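A putative transcriptional regulator (Rhodococcus sp., PDB 2HKU) probably binds DNA as a transcriptional regulator of the TetR family, probably through a helix-turn-helix motif near the start of the chain. Local coordinates at residues E97-V100 and G101-G105; V196-N200 and L201-E205. All blocks are in the same frame, centred on the assembly; numbering follows the deposited sequence.

Contact 1 (E97-V100 and G101-G105); sequences EKLV and GSLLG
Glu97 meets Gly101 through its backbone: Gly101 N donates to Glu97 O over 2.7 Å, a bond in which the donor sits well above the carbonyl plane. Lys98 likewise takes part through its carbonyl, which accepts Ser102 N at 3.0 Å. With Leu99 the side chains join in. Leu99 O receives the nearly straight bond from Leu103 N (172° at the hydrogen) and a weak, bent second one from Ser102 N, and beside it Leu99 CD2 rests on Leu103 CD1 at 3.9 Å, the two chains running alongside each other in the same direction. This is the i to i+4 pattern of an alpha-helix, here the last turns of helix 92-104, part of the C-terminal domain, which in TetR-family regulators generally serves ligand binding and dimerisation. The leucine pair faces Phe168 of helix 161-181 and Ala82 of helix 63-87. Val100 repeats the pattern one residue on. Its carbonyl accepts Leu104 N at 2.9 Å, and CG1, placed anti to the backbone N (chi1 178°), lies beside the carbonyl carbon, from where it reaches Leu104 CD1 at 3.6 Å. Leu104 CG also packs over Val100 O, covering that already bonded oxygen with hydrocarbon. Beyond Leu104 the helix stops: Gly105 leaves helical geometry, although its N still bonds Gly101 O, and Lys179 NZ of helix 161-181 takes the carbonyl of Leu104.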
loop_
_atom_site.group_PDB
_atom_site.type_symbol
_atom_site.label_atom_id
_atom_site.label_comp_id
_atom_site.label_asym_id
_atom_site.label_seq_id
_atom_site.Cartn_x
_atom_site.Cartn_y
_atom_site.Cartn_z
ATOM N N GLU A 97 11.667 -0.478 17.163
ATOM C CA GLU A 97 10.278 -0.500 17.687
ATOM C C GLU A 97 9.677 0.875 17.677
ATOM O O GLU A 97 8.491 1.144 17.385
ATOM C CB GLU A 97 10.252 -1.042 19.170
ATOM C CG GLU A 97 10.164 -2.541 19.354
ATOM C CD GLU A 97 10.640 -3.046 20.764
ATOM O OE1 GLU A 97 10.072 -2.553 21.769
ATOM O OE2 GLU A 97 11.573 -3.919 20.856
ATOM N N LYS A 98 10.526 1.800 18.063
ATOM C CA LYS A 98 10.175 3.175 18.092
ATOM C C LYS A 98 9.951 3.677 16.623
ATOM O O LYS A 98 9.028 4.356 16.347
ATOM C CB LYS A 98 11.338 3.927 18.747
ATOM C CG LYS A 98 11.164 4.193 20.283
ATOM C CD LYS A 98 12.604 4.489 20.916
ATOM C CE LYS A 98 12.520 4.429 22.486
ATOM N NZ LYS A 98 11.455 5.310 22.903
ATOM N N LEU A 99 10.852 3.371 15.735
ATOM C CA LEU A 99 10.710 3.903 14.378
ATOM C C LEU A 99 9.408 3.329 13.760
ATOM O O LEU A 99 8.554 4.063 13.383
ATOM C CB LEU A 99 11.957 3.626 13.589
ATOM C CG LEU A 99 12.181 4.450 12.290
ATOM C CD1 LEU A 99 13.660 4.346 11.901
ATOM C CD2 LEU A 99 11.316 3.885 11.168
ATOM N N VAL A 100 9.235 2.019 13.811
ATOM C CA VAL A 100 8.047 1.311 13.211
ATOM C C VAL A 100 6.788 1.654 13.912
ATOM O O VAL A 100 5.779 2.039 13.316
ATOM C CB VAL A 100 8.333 -0.233 13.198
ATOM C CG1 VAL A 100 7.169 -1.009 12.662
ATOM C CG2 VAL A 100 9.548 -0.497 12.393
ATOM N N GLY A 101 6.823 1.611 15.254
ATOM C CA GLY A 101 5.682 2.105 16.020
ATOM C C GLY A 101 5.238 3.496 15.715
ATOM O O GLY A 101 4.047 3.775 15.779
ATOM N N SER A 102 6.159 4.407 15.399
ATOM C CA SER A 102 5.753 5.789 15.007
ATOM C C SER A 102 5.023 5.848 13.665
ATOM O O SER A 102 3.932 6.444 13.521
ATOM C CB SER A 102 7.001 6.715 14.868
ATOM O OG SER A 102 6.584 8.077 14.760
ATOM N N LEU A 103 5.657 5.261 12.657
ATOM C CA LEU A 103 5.027 5.241 11.298
ATOM C C LEU A 103 3.682 4.508 11.322
ATOM O O LEU A 103 2.791 4.950 10.715
ATOM C CB LEU A 103 5.982 4.589 10.281
ATOM C CG LEU A 103 7.245 5.416 10.021
ATOM C CD1 LEU A 103 8.087 4.568 9.154
ATOM C CD2 LEU A 103 6.885 6.843 9.404
ATOM N N LEU A 104 3.556 3.389 12.051
ATOM C CA LEU A 104 2.323 2.588 12.012
ATOM C C LEU A 104 1.271 3.119 12.929
ATOM O O LEU A 104 0.067 2.862 12.750
ATOM C CB LEU A 104 2.592 1.101 12.285
ATOM C CG LEU A 104 3.488 0.453 11.222
ATOM C CD1 LEU A 104 3.786 -1.027 11.477
ATOM C CD2 LEU A 104 2.869 0.611 9.829
ATOM N N GLY A 105 1.698 3.909 13.920
ATOM C CA GLY A 105 0.741 4.493 14.833
ATOM C C GLY A 105 0.457 5.954 14.635
ATOM O O GLY A 105 -0.408 6.319 13.831
#

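Contact 2 (V196-N200 and L201-E205); sequences VIFAN and LQIPE
Phe198 O and Gln202 N form the shorter of the two backbone hydrogen bonds that join 196-200 to 201-205, 2.9 Å, with the donor tilted 28° from the carbonyl plane; Leu201 N reaches Ile197 O at 3.0 Å, nearly along the C=O axis. Between Ala199 and Gln202 a water bridges the two, 2.8 Å from Ala199 O and with a weak bond from Gln202 NE2. The bend of the Gln202 side chain at chi2 (56°) folds the amide back toward the helix and brings NE2 to this water. Here helix 190-201, part of the TetR-type C-terminal domain, comes to its end: Gln202 leaves helical geometry with positive phi, and the short link to helix 205-209 begins, with Pro204 at the N-cap of that helix. Trp155 NE1 bonds the carbonyl of Leu201, and Arg158 NH2 that of Asn200. On the apolar side, Ile197 and Leu201 run side by side in the same direction, Ile197 CG2 touching Leu201 CD1 at 3.6 Å, while Leu201 CG lies over Ile197 O. Leu201 also packs on Thr96 of helix 92-104 and Leu150 of helix 125-152, and an alanine here would probably leave a gap between these three helices and take away one of the methyl groups that Ile197 CG2 packs against. Past the turn, Ile203 CD1 comes back to Phe198 CE1 at 4.3 Å, approaching the ring obliquely. Around Ala199 and Asn200 the helix meets the second subunit, where Val163 and Ala167 of that subunit pack against them.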
loop_
_atom_site.group_PDB
_atom_site.type_symbol
_atom_site.label_atom_id
_atom_site.label_comp_id
_atom_site.label_asym_id
_atom_site.label_seq_id
_atom_site.Cartn_x
_atom_site.Cartn_y
_atom_site.Cartn_z
ATOM N N VAL A 196 5.034 -7.792 11.616
ATOM C CA VAL A 196 5.393 -8.142 10.186
ATOM C C VAL A 196 6.765 -7.444 9.874
ATOM O O VAL A 196 7.643 -8.057 9.302
ATOM C CB VAL A 196 4.259 -7.679 9.160
ATOM C CG1 VAL A 196 4.787 -7.567 7.767
ATOM C CG2 VAL A 196 2.942 -8.616 9.226
ATOM N N ILE A 197 6.940 -6.180 10.269
ATOM C CA ILE A 197 8.229 -5.474 9.947
ATOM C C ILE A 197 9.376 -6.194 10.654
ATOM O O ILE A 197 10.370 -6.518 10.010
ATOM C CB ILE A 197 8.241 -3.984 10.307
ATOM C CG1 ILE A 197 7.203 -3.137 9.523
ATOM C CG2 ILE A 197 9.682 -3.363 10.136
ATOM C CD1 ILE A 197 7.465 -3.031 8.000
ATOM N N PHE A 198 9.198 -6.519 11.957
ATOM C CA PHE A 198 10.195 -7.424 12.609
ATOM C C PHE A 198 10.521 -8.757 11.923
ATOM O O PHE A 198 11.697 -9.161 11.857
ATOM C CB PHE A 198 9.903 -7.546 14.108
ATOM C CG PHE A 198 10.276 -6.301 14.860
ATOM C CD1 PHE A 198 11.622 -6.065 15.195
ATOM C CD2 PHE A 198 9.336 -5.359 15.190
ATOM C CE1 PHE A 198 12.024 -4.905 15.872
ATOM C CE2 PHE A 198 9.702 -4.165 15.870
ATOM C CZ PHE A 198 11.061 -3.954 16.210
ATOM N N ALA A 199 9.501 -9.467 11.418
ATOM C CA ALA A 199 9.735 -10.650 10.621
ATOM C C ALA A 199 10.395 -10.366 9.307
ATOM O O ALA A 199 11.183 -11.211 8.822
ATOM C CB ALA A 199 8.414 -11.431 10.393
ATOM N N ASN A 200 10.112 -9.201 8.694
ATOM C CA ASN A 200 10.795 -8.841 7.433
ATOM C C ASN A 200 12.302 -8.585 7.652
ATOM O O ASN A 200 13.090 -8.884 6.806
ATOM C CB ASN A 200 10.193 -7.546 6.819
ATOM C CG ASN A 200 8.788 -7.741 6.230
ATOM O OD1 ASN A 200 8.097 -6.759 5.909
ATOM N ND2 ASN A 200 8.371 -8.949 6.092
ATOM N N LEU A 201 12.650 -7.958 8.779
ATOM C CA LEU A 201 14.042 -7.533 9.063
ATOM C C LEU A 201 14.858 -8.681 9.681
ATOM O O LEU A 201 16.062 -8.749 9.455
ATOM C CB LEU A 201 14.026 -6.340 9.996
ATOM C CG LEU A 201 13.411 -5.073 9.368
ATOM C CD1 LEU A 201 13.223 -3.983 10.383
ATOM C CD2 LEU A 201 14.348 -4.636 8.230
ATOM N N GLN A 202 14.170 -9.559 10.438
ATOM C CA GLN A 202 14.750 -10.721 11.164
ATOM C C GLN A 202 16.117 -10.310 11.804
ATOM O O GLN A 202 17.162 -10.680 11.317
ATOM C CB GLN A 202 14.876 -11.889 10.190
ATOM C CG GLN A 202 14.672 -13.261 10.813
ATOM C CD GLN A 202 13.304 -13.390 11.537
ATOM O OE1 GLN A 202 13.251 -13.321 12.776
ATOM N NE2 GLN A 202 12.201 -13.550 10.763
ATOM N N ILE A 203 16.062 -9.456 12.810
ATOM C CA ILE A 203 17.217 -8.800 13.395
ATOM C C ILE A 203 17.635 -9.733 14.538
ATOM O O ILE A 203 16.829 -9.918 15.468
ATOM C CB ILE A 203 16.829 -7.463 14.077
ATOM C CG1 ILE A 203 16.196 -6.474 13.104
ATOM C CG2 ILE A 203 18.083 -6.808 14.771
ATOM C CD1 ILE A 203 15.764 -5.188 13.768
ATOM N N PRO A 204 18.870 -10.306 14.463
ATOM C CA PRO A 204 19.425 -11.128 15.565
ATOM C C PRO A 204 19.301 -10.507 16.931
ATOM O O PRO A 204 19.457 -9.274 17.110
ATOM C CB PRO A 204 20.878 -11.333 15.156
ATOM C CG PRO A 204 20.864 -11.340 13.610
ATOM C CD PRO A 204 19.794 -10.249 13.296
ATOM N N GLU A 205 19.014 -11.363 17.923
ATOM C CA GLU A 205 18.783 -10.873 19.278
ATOM C C GLU A 205 19.958 -10.009 19.800
ATOM O O GLU A 205 19.736 -9.035 20.505
ATOM C CB GLU A 205 18.452 -12.019 20.249
ATOM C CG GLU A 205 17.593 -11.565 21.399
ATOM C CD GLU A 205 17.459 -12.605 22.518
ATOM O OE1 GLU A 205 17.524 -13.830 22.209
ATOM O OE2 GLU A 205 17.302 -12.185 23.713
HETATM O O HOH W 1 10.751 -13.978 8.320
#

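Contact 2 follows contact 1 in sequence by some ninety residues, yet their centres lie about 14 Å apart and their side chains touch. Val100 CG2 of contact 1 packs on Ile197 CG2 of contact 2 at 3.7 Å, and Glu97 CG meets Phe198 CZ at 3.6 Å, fastening helix 92-104 to helix 190-201. Phe168 of helix 161-181 touches both Val100 and Ile197, so a third helix joins the same apolar cluster. Each of the two contacts has a 1,2-ethanediol, probably from the crystallisation liquor, about 4 Å from a side chain: Leu99 in contact 1, Phe198 in contact 2. Only contact 2 reaches the second subunit of the assembly.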